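Unsaturated glucuronyl hydrolase (Streptococcus agalactiae, PDB 2ZZR) hydrolyses unsaturated hyaluronate, chondroitin and heparin disaccharides, releasing 4-deoxy-4,5-didehydro D-glucuronic or L-iduronic acid from their ends. Local coordinates at residues I108-H113 and F117-S122; N280-D285 and H336-S341; H201-A206 and D264-I269. One frame throughout, in Å; residues are numbered along the deposited sequence. Where two conformers were deposited one is given.

Interaction 1: residues I108-H113 and F117-S122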
loop_
_atom_site.group_PDB
_atom_site.type_symbol
_atom_site.label_atom_id
_atom_site.label_comp_id
_atom_site.label_asym_id
_atom_site.label_seq_id
_atom_site.Cartn_x
_atom_site.Cartn_y
_atom_site.Cartn_z
ATOM N N ILE A 108 0.460 4.615 22.313
ATOM C CA ILE A 108 0.240 3.178 22.436
ATOM C C ILE A 108 0.605 2.453 21.145
ATOM O O ILE A 108 0.014 2.715 20.094
ATOM C CB ILE A 108 -1.232 2.864 22.800
ATOM C CG1 ILE A 108 -1.591 3.488 24.152
ATOM C CG2 ILE A 108 -1.488 1.345 22.799
ATOM C CD1 ILE A 108 -3.085 3.592 24.404
ATOM N N ALA A 109 1.574 1.539 21.241
ATOM C CA ALA A 109 1.968 0.661 20.136
ATOM C C ALA A 109 2.328 1.415 18.846
ATOM O O ALA A 109 1.876 1.053 17.756
ATOM C CB ALA A 109 0.874 -0.390 19.869
ATOM N N LEU A 110 3.145 2.455 18.977
ATOM C CA LEU A 110 3.495 3.291 17.824
ATOM C C LEU A 110 5.003 3.482 17.600
ATOM O O LEU A 110 5.418 4.407 16.897
ATOM C CB LEU A 110 2.776 4.644 17.908
ATOM C CG LEU A 110 1.248 4.631 17.761
ATOM C CD1 LEU A 110 0.680 6.022 18.002
ATOM C CD2 LEU A 110 0.807 4.106 16.388
ATOM N N ASP A 111 5.817 2.591 18.166
ATOM C CA ASP A 111 7.271 2.684 17.999
ATOM C C ASP A 111 7.731 1.903 16.779
ATOM O O ASP A 111 8.413 0.880 16.876
ATOM C CB ASP A 111 7.987 2.248 19.276
ATOM C CG ASP A 111 7.538 3.040 20.468
ATOM O OD1 ASP A 111 7.025 2.422 21.428
ATOM O OD2 ASP A 111 7.646 4.289 20.423
ATOM N N HIS A 112 7.319 2.409 15.618
ATOM C CA HIS A 112 7.599 1.802 14.332
ATOM C C HIS A 112 7.318 2.878 13.275
ATOM O O HIS A 112 6.978 4.017 13.618
ATOM C CB HIS A 112 6.734 0.552 14.120
ATOM C CG HIS A 112 5.267 0.801 14.283
ATOM N ND1 HIS A 112 4.549 0.360 15.376
ATOM C CD2 HIS A 112 4.386 1.466 13.499
ATOM C CE1 HIS A 112 3.286 0.731 15.249
ATOM N NE2 HIS A 112 3.162 1.407 14.121
ATOM N N HIS A 113 7.469 2.522 12.007
ATOM C CA HIS A 113 7.370 3.490 10.920
ATOM C C HIS A 113 6.021 3.429 10.198
ATOM O O HIS A 113 5.833 4.097 9.176
ATOM C CB HIS A 113 8.490 3.230 9.910
ATOM C CG HIS A 113 8.375 1.906 9.226
ATOM N ND1 HIS A 113 8.722 0.719 9.839
ATOM C CD2 HIS A 113 7.905 1.574 8.000
ATOM C CE1 HIS A 113 8.500 -0.283 9.006
ATOM N NE2 HIS A 113 8.007 0.209 7.882
ATOM N N PHE A 117 0.332 4.098 7.346
ATOM C CA PHE A 117 -0.671 3.042 7.166
ATOM C C PHE A 117 -1.808 3.181 8.178
ATOM O O PHE A 117 -2.974 2.946 7.850
ATOM C CB PHE A 117 -0.056 1.648 7.326
ATOM C CG PHE A 117 0.742 1.172 6.133
ATOM C CD1 PHE A 117 1.900 0.426 6.324
ATOM C CD2 PHE A 117 0.323 1.430 4.831
ATOM C CE1 PHE A 117 2.640 -0.039 5.234
ATOM C CE2 PHE A 117 1.057 0.966 3.734
ATOM C CZ PHE A 117 2.212 0.228 3.940
ATOM N N LEU A 118 -1.457 3.546 9.408
ATOM C CA LEU A 118 -2.435 3.658 10.482
ATOM C C LEU A 118 -3.299 4.908 10.374
ATOM O O LEU A 118 -4.526 4.825 10.482
ATOM C CB LEU A 118 -1.738 3.613 11.847
ATOM C CG LEU A 118 -1.310 2.214 12.304
ATOM C CD1 LEU A 118 -0.403 2.300 13.515
ATOM C CD2 LEU A 118 -2.517 1.312 12.589
ATOM N N TYR A 119 -2.658 6.053 10.152
ATOM C CA TYR A 119 -3.335 7.348 10.273
ATOM C C TYR A 119 -3.845 7.944 8.971
ATOM O O TYR A 119 -4.793 8.724 8.982
ATOM C CB TYR A 119 -2.475 8.339 11.061
ATOM C CG TYR A 119 -2.505 7.995 12.536
ATOM C CD1 TYR A 119 -3.390 8.638 13.402
ATOM C CD2 TYR A 119 -1.699 6.976 13.052
ATOM C CE1 TYR A 119 -3.449 8.296 14.747
ATOM C CE2 TYR A 119 -1.755 6.625 14.397
ATOM C CZ TYR A 119 -2.630 7.286 15.238
ATOM O OH TYR A 119 -2.703 6.939 16.569
ATOM N N THR A 120 -3.224 7.579 7.852
ATOM C CA THR A 120 -3.644 8.132 6.554
ATOM C C THR A 120 -5.057 7.692 6.099
ATOM O O THR A 120 -5.887 8.557 5.784
ATOM C CB THR A 120 -2.589 7.883 5.449
ATOM O OG1 THR A 120 -1.352 8.502 5.834
ATOM C CG2 THR A 120 -3.072 8.466 4.110
ATOM N N PRO A 121 -5.336 6.368 6.055
ATOM C CA PRO A 121 -6.657 5.911 5.605
ATOM C C PRO A 121 -7.763 6.095 6.647
ATOM O O PRO A 121 -8.930 5.874 6.335
ATOM C CB PRO A 121 -6.448 4.417 5.326
ATOM C CG PRO A 121 -4.955 4.190 5.406
ATOM C CD PRO A 121 -4.458 5.222 6.350
ATOM N N SER A 122 -7.390 6.496 7.859
ATOM C CA SER A 122 -8.355 6.681 8.940
ATOM C C SER A 122 -8.598 8.166 9.211
ATOM O O SER A 122 -9.697 8.688 8.966
ATOM C CB SER A 122 -7.863 5.971 10.204
ATOM O OG SER A 122 -6.627 6.522 10.632
#

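Interaction 2: residues N280-D285 and H336-S341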
loop_
_atom_site.group_PDB
_atom_site.type_symbol
_atom_site.label_atom_id
_atom_site.label_comp_id
_atom_site.label_asym_id
_atom_site.label_seq_id
_atom_site.Cartn_x
_atom_site.Cartn_y
_atom_site.Cartn_z
ATOM N N ASN A 280 5.873 -8.445 -16.046
ATOM C CA ASN A 280 6.527 -9.557 -16.747
ATOM C C ASN A 280 6.508 -10.868 -15.968
ATOM O O ASN A 280 6.714 -11.946 -16.543
ATOM C CB ASN A 280 7.962 -9.182 -17.118
ATOM C CG ASN A 280 8.026 -8.228 -18.294
ATOM O OD1 ASN A 280 7.057 -8.076 -19.031
ATOM N ND2 ASN A 280 9.172 -7.591 -18.479
ATOM N N ARG A 281 6.253 -10.771 -14.667
ATOM C CA ARG A 281 6.248 -11.946 -13.803
ATOM C C ARG A 281 4.856 -12.345 -13.310
ATOM O O ARG A 281 4.716 -13.223 -12.456
ATOM C CB ARG A 281 7.243 -11.759 -12.662
ATOM C CG ARG A 281 8.683 -11.843 -13.148
ATOM C CD ARG A 281 9.668 -11.155 -12.224
ATOM N NE ARG A 281 11.022 -11.168 -12.792
ATOM C CZ ARG A 281 11.449 -10.361 -13.767
ATOM N NH1 ARG A 281 10.638 -9.453 -14.303
ATOM N NH2 ARG A 281 12.702 -10.457 -14.202
ATOM N N LEU A 282 3.830 -11.709 -13.879
ATOM C CA LEU A 282 2.437 -12.088 -13.637
ATOM C C LEU A 282 2.074 -13.361 -14.399
ATOM O O LEU A 282 2.525 -13.550 -15.532
ATOM C CB LEU A 282 1.480 -10.963 -14.052
ATOM C CG LEU A 282 1.504 -9.666 -13.237
ATOM C CD1 LEU A 282 0.516 -8.677 -13.828
ATOM C CD2 LEU A 282 1.199 -9.910 -11.762
ATOM N N PRO A 283 1.251 -14.235 -13.788
ATOM C CA PRO A 283 0.786 -15.450 -14.466
ATOM C C PRO A 283 -0.368 -15.181 -15.430
ATOM O O PRO A 283 -0.722 -14.022 -15.665
ATOM C CB PRO A 283 0.301 -16.316 -13.303
ATOM C CG PRO A 283 -0.238 -15.321 -12.338
ATOM C CD PRO A 283 0.715 -14.144 -12.416
ATOM N N GLU A 284 -0.958 -16.250 -15.969
ATOM C CA GLU A 284 -2.009 -16.149 -16.984
ATOM C C GLU A 284 -3.173 -15.223 -16.609
ATOM O O GLU A 284 -3.631 -14.443 -17.448
ATOM C CB GLU A 284 -2.528 -17.547 -17.358
ATOM C CG GLU A 284 -3.153 -17.651 -18.751
ATOM C CD GLU A 284 -4.563 -17.083 -18.831
ATOM O OE1 GLU A 284 -5.311 -17.164 -17.827
ATOM O OE2 GLU A 284 -4.927 -16.554 -19.908
ATOM N N ASP A 285 -3.658 -15.310 -15.368
ATOM C CA ASP A 285 -4.785 -14.480 -14.929
ATOM C C ASP A 285 -4.360 -13.093 -14.414
ATOM O O ASP A 285 -5.182 -12.346 -13.887
ATOM C CB ASP A 285 -5.683 -15.225 -13.918
ATOM C CG ASP A 285 -5.061 -15.354 -12.526
ATOM O OD1 ASP A 285 -3.930 -14.875 -12.294
ATOM O OD2 ASP A 285 -5.729 -15.944 -11.646
ATOM N N HIS A 336 -6.551 -2.559 -15.895
ATOM C CA HIS A 336 -7.904 -3.069 -16.142
ATOM C C HIS A 336 -7.972 -4.599 -16.088
ATOM O O HIS A 336 -8.895 -5.146 -15.474
ATOM C CB HIS A 336 -8.439 -2.568 -17.483
ATOM C CG HIS A 336 -9.117 -1.236 -17.403
ATOM N ND1 HIS A 336 -8.425 -0.045 -17.361
ATOM C CD2 HIS A 336 -10.430 -0.909 -17.366
ATOM C CE1 HIS A 336 -9.283 0.959 -17.309
ATOM N NE2 HIS A 336 -10.506 0.462 -17.314
ATOM N N THR A 337 -7.008 -5.269 -16.727
ATOM C CA THR A 337 -6.963 -6.732 -16.749
ATOM C C THR A 337 -6.765 -7.296 -15.341
ATOM O O THR A 337 -7.444 -8.249 -14.944
ATOM C CB THR A 337 -5.838 -7.259 -17.667
ATOM O OG1 THR A 337 -5.850 -6.542 -18.906
ATOM C CG2 THR A 337 -6.027 -8.744 -17.949
ATOM N N MET A 338 -5.835 -6.695 -14.600
ATOM C CA MET A 338 -5.510 -7.112 -13.240
ATOM C C MET A 338 -6.708 -6.921 -12.312
ATOM O O MET A 338 -7.077 -7.831 -11.567
ATOM C CB MET A 338 -4.291 -6.337 -12.733
ATOM C CG MET A 338 -3.006 -6.613 -13.534
ATOM S SD MET A 338 -1.774 -5.297 -13.362
ATOM C CE MET A 338 -1.102 -5.726 -11.764
ATOM N N LEU A 339 -7.328 -5.743 -12.375
ATOM C CA LEU A 339 -8.496 -5.470 -11.550
ATOM C C LEU A 339 -9.677 -6.365 -11.939
ATOM O O LEU A 339 -10.408 -6.840 -11.063
ATOM C CB LEU A 339 -8.878 -3.985 -11.602
ATOM C CG LEU A 339 -9.969 -3.489 -10.639
ATOM C CD1 LEU A 339 -9.714 -3.875 -9.168
ATOM C CD2 LEU A 339 -10.141 -1.985 -10.773
ATOM N N ARG A 340 -9.859 -6.592 -13.240
ATOM C CA ARG A 340 -10.911 -7.504 -13.710
ATOM C C ARG A 340 -10.751 -8.886 -13.076
ATOM O O ARG A 340 -11.717 -9.448 -12.561
ATOM C CB ARG A 340 -10.919 -7.634 -15.235
ATOM C CG ARG A 340 -11.994 -8.609 -15.735
ATOM C CD ARG A 340 -12.029 -8.743 -17.249
ATOM N NE ARG A 340 -12.483 -7.522 -17.917
ATOM C CZ ARG A 340 -13.742 -7.084 -17.935
ATOM N NH1 ARG A 340 -14.703 -7.753 -17.309
ATOM N NH2 ARG A 340 -14.043 -5.965 -18.580
ATOM N N SER A 341 -9.529 -9.418 -13.110
ATOM C CA SER A 341 -9.247 -10.716 -12.500
ATOM C C SER A 341 -9.540 -10.727 -11.001
ATOM O O SER A 341 -10.120 -11.687 -10.489
ATOM C CB SER A 341 -7.810 -11.150 -12.762
ATOM O OG SER A 341 -7.664 -11.595 -14.097
#

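Interaction 3: residues H201-A206 and D264-I269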
loop_
_atom_site.group_PDB
_atom_site.type_symbol
_atom_site.label_atom_id
_atom_site.label_comp_id
_atom_site.label_asym_id
_atom_site.label_seq_id
_atom_site.Cartn_x
_atom_site.Cartn_y
_atom_site.Cartn_z
ATOM N N HIS A 201 14.269 10.333 2.743
ATOM C CA HIS A 201 13.874 8.931 2.862
ATOM C C HIS A 201 13.562 8.331 1.505
ATOM O O HIS A 201 13.936 7.192 1.228
ATOM C CB HIS A 201 12.677 8.731 3.790
ATOM C CG HIS A 201 12.282 7.295 3.913
ATOM N ND1 HIS A 201 12.783 6.475 4.901
ATOM C CD2 HIS A 201 11.498 6.513 3.134
ATOM C CE1 HIS A 201 12.299 5.256 4.744
ATOM N NE2 HIS A 201 11.519 5.252 3.676
ATOM N N PHE A 202 12.875 9.092 0.654
ATOM C CA PHE A 202 12.587 8.589 -0.670
ATOM C C PHE A 202 13.865 8.204 -1.423
ATOM O O PHE A 202 13.966 7.101 -1.947
ATOM C CB PHE A 202 11.753 9.549 -1.541
ATOM C CG PHE A 202 11.503 8.979 -2.900
ATOM C CD1 PHE A 202 10.444 8.096 -3.108
ATOM C CD2 PHE A 202 12.402 9.211 -3.940
ATOM C CE1 PHE A 202 10.248 7.498 -4.353
ATOM C CE2 PHE A 202 12.219 8.624 -5.180
ATOM C CZ PHE A 202 11.137 7.756 -5.391
ATOM N N TYR A 203 14.834 9.114 -1.473
ATOM C CA TYR A 203 16.064 8.846 -2.226
ATOM C C TYR A 203 16.913 7.741 -1.613
ATOM O O TYR A 203 17.508 6.962 -2.336
ATOM C CB TYR A 203 16.877 10.123 -2.450
ATOM C CG TYR A 203 16.243 11.038 -3.475
ATOM C CD1 TYR A 203 15.762 12.294 -3.113
ATOM C CD2 TYR A 203 16.099 10.632 -4.806
ATOM C CE1 TYR A 203 15.172 13.136 -4.054
ATOM C CE2 TYR A 203 15.506 11.466 -5.759
ATOM C CZ TYR A 203 15.048 12.716 -5.371
ATOM O OH TYR A 203 14.461 13.556 -6.299
ATOM N N ALA A 204 16.946 7.671 -0.284
ATOM C CA ALA A 204 17.630 6.566 0.401
ATOM C C ALA A 204 17.018 5.229 -0.017
ATOM O O ALA A 204 17.730 4.242 -0.248
ATOM C CB ALA A 204 17.563 6.754 1.910
ATOM N N SER A 205 15.694 5.208 -0.146
ATOM C CA SER A 205 14.997 4.018 -0.606
ATOM C C SER A 205 15.309 3.729 -2.077
ATOM O O SER A 205 15.759 2.630 -2.426
ATOM C CB SER A 205 13.491 4.177 -0.397
ATOM O OG SER A 205 13.177 4.343 0.975
ATOM N N ALA A 206 15.084 4.729 -2.932
ATOM C CA ALA A 206 15.233 4.576 -4.380
ATOM C C ALA A 206 16.617 4.072 -4.775
ATOM O O ALA A 206 16.757 3.255 -5.684
ATOM C CB ALA A 206 14.938 5.902 -5.087
ATOM N N ASP A 264 9.975 14.625 -9.708
ATOM C CA ASP A 264 11.273 14.274 -10.269
ATOM C C ASP A 264 11.028 13.207 -11.322
ATOM O O ASP A 264 10.553 12.122 -10.999
ATOM C CB ASP A 264 12.187 13.769 -9.140
ATOM C CG ASP A 264 13.543 13.275 -9.630
ATOM O OD1 ASP A 264 13.842 13.347 -10.843
ATOM O OD2 ASP A 264 14.315 12.803 -8.769
ATOM N N TYR A 265 11.334 13.516 -12.582
ATOM C CA TYR A 265 11.107 12.562 -13.670
ATOM C C TYR A 265 11.851 11.228 -13.487
ATOM O O TYR A 265 11.422 10.202 -14.014
ATOM C CB TYR A 265 11.421 13.177 -15.045
ATOM C CG TYR A 265 11.042 12.262 -16.181
ATOM C CD1 TYR A 265 12.008 11.482 -16.828
ATOM C CD2 TYR A 265 9.709 12.140 -16.590
ATOM C CE1 TYR A 265 11.662 10.626 -17.856
ATOM C CE2 TYR A 265 9.350 11.279 -17.620
ATOM C CZ TYR A 265 10.332 10.524 -18.246
ATOM O OH TYR A 265 9.981 9.669 -19.258
ATOM N N GLN A 266 12.952 11.246 -12.734
ATOM C CA GLN A 266 13.650 9.999 -12.378
ATOM C C GLN A 266 12.695 8.993 -11.716
ATOM O O GLN A 266 12.887 7.783 -11.814
ATOM C CB GLN A 266 14.803 10.275 -11.420
ATOM C CG GLN A 266 15.932 11.100 -11.996
ATOM C CD GLN A 266 17.042 11.292 -10.997
ATOM O OE1 GLN A 266 16.851 11.914 -9.947
ATOM N NE2 GLN A 266 18.212 10.761 -11.313
ATOM N N GLN A 267 11.677 9.508 -11.030
ATOM C CA GLN A 267 10.693 8.655 -10.368
ATOM C C GLN A 267 9.785 7.941 -11.364
ATOM O O GLN A 267 9.378 6.798 -11.140
ATOM C CB GLN A 267 9.863 9.471 -9.379
ATOM C CG GLN A 267 10.676 10.045 -8.236
ATOM C CD GLN A 267 9.881 11.020 -7.396
ATOM O OE1 GLN A 267 9.410 12.036 -7.898
ATOM N NE2 GLN A 267 9.754 10.730 -6.098
ATOM N N ILE A 268 9.459 8.612 -12.464
ATOM C CA ILE A 268 8.683 7.980 -13.525
ATOM C C ILE A 268 9.488 6.823 -14.138
ATOM O O ILE A 268 8.953 5.742 -14.367
ATOM C CB ILE A 268 8.229 9.013 -14.590
ATOM C CG1 ILE A 268 7.049 9.837 -14.042
ATOM C CG2 ILE A 268 7.842 8.323 -15.911
ATOM C CD1 ILE A 268 6.639 11.020 -14.912
ATOM N N ILE A 269 10.778 7.048 -14.376
ATOM C CA ILE A 269 11.631 5.984 -14.918
ATOM C C ILE A 269 11.749 4.814 -13.926
ATOM O O ILE A 269 11.653 3.644 -14.321
ATOM C CB ILE A 269 13.021 6.524 -15.358
ATOM C CG1 ILE A 269 12.873 7.533 -16.514
ATOM C CG2 ILE A 269 13.958 5.381 -15.761
ATOM C CD1 ILE A 269 12.019 7.072 -17.686
#

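Interaction 1: residues I108-H113 and F117-S122
Leu-118, near the start of helix 115-130, meets both Leu-110 and His-112 of the preceding loop through a single methyl, CD1. Leu-118 CD1 lies 3.6 Å from Leu-110 CD2, an apolar contact between two branched ends that slant across each other. Leu-118 CD1 also sits at the rim of the imidazole, in its plane, 3.7 Å from His-112 NE2. That nitrogen is buried here against carbon and has no polar partner in the model. With chi1 at 54°, the His-112 ring swings back over its own loop, and the carbonyl carbon of Leu-110 comes to rest against one of its faces, near the rim. Tyr-119, one residue on, meets Leu-110 from the opposite direction. Leu-110 CD2 approaches the ring edge, 4.1 Å from Tyr-119 CE2, while Leu-110 CD1 lies 3.8 Å from Tyr-119 OH, whose hydrogen bond goes to the carbonyl of Phe-100 on helix 87-105. Within the helix, Ser-122 OG donates to Leu-118 O (2.7 Å). The contact folds an inter-helix loop of the alpha barrel onto the helix that follows it, beside the active site: His-112 adjoins Asp-114, probably the nucleophile, and His-113 NE2 bonds Asp-174, the likely proton donor.

Interaction 2: residues N280-D285 and H336-S341
One hydrogen bond and one apolar touch join Asp-285 and Leu-282 of the loop to Ser-341 and Met-338 of helix 328-346. The hydrogen bond is short: Ser-341 OG donates to the backbone carbonyl Asp-285 O at 2.6 Å. The donor meets the carbonyl oxygen at a C=O...donor angle of 141°, 23° from the carbonyl plane. Ser-341 CB also comes near the acceptor, 3.1 Å from Asp-285 O. The Asp-285 carboxylate takes no part in this bond; it turns to a salt bridge with Arg-302 and a hydrogen bond from Tyr-346 OH, so backbone and side chain of one residue have separate partners. In the apolar part, Leu-282 CD1 lies 3.9 Å from Met-338 CE and 4.1 Å from Met-338 SD. The two side chains cross at about a right angle, and the bend at chi3 (79°) turns CE back so that, with CG and the sulfur, it lies beside that leucine methyl. Met-338 lies between two further helices, touching Phe-278 and Leu-279 of helix 265-280 and Thr-307, Ala-310, Val-311 and Ile-314 of helix 304-318, and the loop that joins those two is held to helix 328-346.

Interaction 3: residues H201-A206 and D264-I269
Gln-267 sets its amide nitrogen over one face of the Phe-202 ring, an amide-on-aromatic contact between two helices. Gln-267 NE2 stands 3.3 Å above the ring plane, displaced toward the rim, and is 3.4 Å from both Phe-202 CZ and Phe-202 CE2. Phe-202 CG lies opposite its backbone N (chi1 179°), which extends the ring toward Gln-267. The amide is nearly upright on the ring, the two planes being 82° apart, and Gln-267 CG rests on the same rim, 3.7 Å from Phe-202 CZ. The other end of this amide turns back to its own helix: Gln-267 OE1 accepts from Asp-264 N at 3.2 Å, which fixes the rotation of the group. Asp-264 OD1 in turn caps the helix by accepting from Gln-266 N, met from above the carboxylate plane. Asp-264 is thus the N-cap of helix 265-280, and with Gln-267 it forms a capping box just after the turn from helix 245-262, whose Tyr-259 and Met-262 also touch Gln-267. A second aromatic of helix 192-209 meets the same helix start. Tyr-203 OH donates to Asp-264 OD2 at 2.6 Å, on the anti side of the carboxylate and 25° out of its plane.

Interaction 1 is the most buried of the three and lies nearest the catalytic residues; interactions 2 and 3 are partly buried and lie farther from the chain's centre. Their chemistry differs as well: interaction 1 has no hydrogen bond across it, whereas each of the others has one, from a serine hydroxyl to a backbone carbonyl in interaction 2 and from a phenol to a carboxylate in interaction 3. Helix 265-280 links these two, its start meeting helix 192-209 and the loop leaving its end meeting helix 328-346. Interactions 1 and 2 lie on opposite sides of the chain's centre, with nearest atoms about 17 Å apart; interactions 1 and 3 approach to about 7 Å without touching.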